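Local coordinates for glyoxalase family protein (PDB 1ZSW) that is of unknown function but binds a zinc ion and belongs to the glyoxalase/bleomycin resistance protein/dioxygenase (VOC) superfamily, at residues Asn44-Tyr48 and Lys49-Gly53. Residues are numbered along the deposited sequence; the frame is centred on the assembly and turned at random.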
loop_
_atom_site.group_PDB
_atom_site.type_symbol
_atom_site.label_atom_id
_atom_site.label_comp_id
_atom_site.label_asym_id
_atom_site.label_seq_id
_atom_site.Cartn_x
_atom_site.Cartn_y
_atom_site.Cartn_z
ATOM N N ASN A 44 -11.260 12.040 -5.423
ATOM C CA ASN A 44 -10.234 11.016 -5.255
ATOM C C ASN A 44 -9.836 10.427 -6.598
ATOM O O ASN A 44 -8.661 10.347 -6.933
ATOM C CB ASN A 44 -10.745 9.937 -4.279
ATOM C CG ASN A 44 -9.712 8.855 -4.036
ATOM O OD1 ASN A 44 -8.736 9.056 -3.303
ATOM N ND2 ASN A 44 -9.923 7.708 -4.643
ATOM N N ASN A 45 -10.846 10.092 -7.407
ATOM C CA ASN A 45 -10.628 9.611 -8.758
ATOM C C ASN A 45 -9.865 10.626 -9.611
ATOM O O ASN A 45 -8.934 10.255 -10.297
ATOM C CB ASN A 45 -11.982 9.254 -9.394
ATOM C CG ASN A 45 -11.864 8.755 -10.841
ATOM O OD1 ASN A 45 -12.303 9.444 -11.774
ATOM N ND2 ASN A 45 -11.285 7.573 -11.031
ATOM N N HIS A 46 -10.235 11.901 -9.517
ATOM C CA HIS A 46 -9.544 12.886 -10.305
ATOM C C HIS A 46 -8.062 12.916 -9.910
ATOM O O HIS A 46 -7.180 12.894 -10.762
ATOM C CB HIS A 46 -10.171 14.273 -10.182
ATOM C CG HIS A 46 -9.421 15.304 -10.964
ATOM N ND1 HIS A 46 -9.487 15.381 -12.339
ATOM C CD2 HIS A 46 -8.538 16.255 -10.569
ATOM C CE1 HIS A 46 -8.689 16.351 -12.758
ATOM N NE2 HIS A 46 -8.109 16.900 -11.704
ATOM N N PHE A 47 -7.773 12.901 -8.615
ATOM C CA PHE A 47 -6.384 13.009 -8.210
ATOM C C PHE A 47 -5.529 11.818 -8.590
ATOM O O PHE A 47 -4.431 11.985 -9.168
ATOM C CB PHE A 47 -6.300 13.228 -6.690
ATOM C CG PHE A 47 -4.930 13.597 -6.231
ATOM C CD1 PHE A 47 -4.458 14.898 -6.372
ATOM C CD2 PHE A 47 -4.098 12.643 -5.679
ATOM C CE1 PHE A 47 -3.177 15.233 -5.939
ATOM C CE2 PHE A 47 -2.813 12.959 -5.234
ATOM C CZ PHE A 47 -2.353 14.270 -5.355
ATOM N N TYR A 48 -6.015 10.601 -8.285
ATOM C CA TYR A 48 -5.147 9.416 -8.469
ATOM C C TYR A 48 -5.047 8.968 -9.922
ATOM O O TYR A 48 -4.020 8.467 -10.356
ATOM C CB TYR A 48 -5.533 8.261 -7.482
ATOM C CG TYR A 48 -5.135 8.725 -6.109
ATOM C CD1 TYR A 48 -6.033 9.442 -5.320
ATOM C CD2 TYR A 48 -3.818 8.597 -5.694
ATOM C CE1 TYR A 48 -5.634 10.001 -4.061
ATOM C CE2 TYR A 48 -3.410 9.129 -4.456
ATOM C CZ TYR A 48 -4.320 9.832 -3.672
ATOM O OH TYR A 48 -3.874 10.379 -2.463
ATOM N N LYS A 49 -6.109 9.191 -10.681
ATOM C CA LYS A 49 -6.119 8.815 -12.092
ATOM C C LYS A 49 -5.661 9.971 -12.966
ATOM O O LYS A 49 -4.696 9.841 -13.687
ATOM C CB LYS A 49 -7.509 8.319 -12.498
ATOM C CG LYS A 49 -7.603 7.909 -13.964
ATOM C CD LYS A 49 -8.963 7.268 -14.270
ATOM C CE LYS A 49 -10.078 8.280 -14.117
ATOM N NZ LYS A 49 -10.101 9.297 -15.217
ATOM N N ASN A 50 -6.318 11.117 -12.872
ATOM C CA ASN A 50 -5.972 12.213 -13.797
ATOM C C ASN A 50 -4.676 12.935 -13.459
ATOM O O ASN A 50 -3.879 13.208 -14.352
ATOM C CB ASN A 50 -7.149 13.175 -13.958
ATOM C CG ASN A 50 -8.361 12.479 -14.555
ATOM O OD1 ASN A 50 -9.451 12.519 -14.001
ATOM N ND2 ASN A 50 -8.143 11.768 -15.659
ATOM N N VAL A 51 -4.436 13.204 -12.178
ATOM C CA VAL A 51 -3.231 13.972 -11.810
ATOM C C VAL A 51 -2.042 13.038 -11.697
ATOM O O VAL A 51 -1.001 13.245 -12.313
ATOM C CB VAL A 51 -3.439 14.811 -10.534
ATOM C CG1 VAL A 51 -2.150 15.585 -10.160
ATOM C CG2 VAL A 51 -4.649 15.774 -10.700
ATOM N N LEU A 52 -2.186 11.962 -10.925
ATOM C CA LEU A 52 -1.069 11.031 -10.746
ATOM C C LEU A 52 -0.863 10.016 -11.889
ATOM O O LEU A 52 0.171 9.333 -11.982
ATOM C CB LEU A 52 -1.250 10.282 -9.406
ATOM C CG LEU A 52 -1.080 11.088 -8.134
ATOM C CD1 LEU A 52 -0.741 10.033 -7.046
ATOM C CD2 LEU A 52 0.039 12.119 -8.275
ATOM N N GLY A 53 -1.877 9.918 -12.755
ATOM C CA GLY A 53 -1.747 9.107 -13.954
ATOM C C GLY A 53 -1.898 7.607 -13.773
ATOM O O GLY A 53 -1.514 6.856 -14.662
#
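F47, Y48 and L52 meet at the C-terminal end of the helical run that begins at residue 41, between strands 31-38 and 55-62 of this VOC-family protein. L52 lies alongside the Y48 ring, both side chains running the same way, with its CD1 branch 3.7 Å from Y48 CD2; its CG sits 3.9 Å from F47 CE2, where leucine and phenylalanine cross at a slant. The two rings also touch each other: F47 CD2 rests 3.4 Å above one face of Y48, offset toward the rim. Their torsions set this up, F47 CG being anti to the backbone N (chi1 -169°) while Y48 CG lies beside its own (chi1 -70°), which brings the rings of consecutive residues together. Further round the helix, the imidazole of H46 crosses N50 at about a right angle and meets the CG2 branch of V51 (3.8 Å from H46 NE2). K49 runs beside N45, then bends at its last two torsions; its ammonium group forms a salt bridge with E337 near the C-terminus. The backbone widens here into pi-type turns: V51 N donates to H46 O (3.1 Å) and L52 N to F47 O (2.9 Å), whereas the i to i+4 bonds from N50 to H46 and from V51 to F47 are weak. G53, with positive phi, is the first residue to leave helical backbone angles. F143 of strand 138-144 touches both F47 and L52, and W118 and F122 of helix 112-124 also pack on L52. Apolar contacts of F47, Y48 and L52 thus contrast with partly exposed H46, K49 and N50, and a hydrogen bond to D145 satisfies Y48 OH while the buried ring packs against L52.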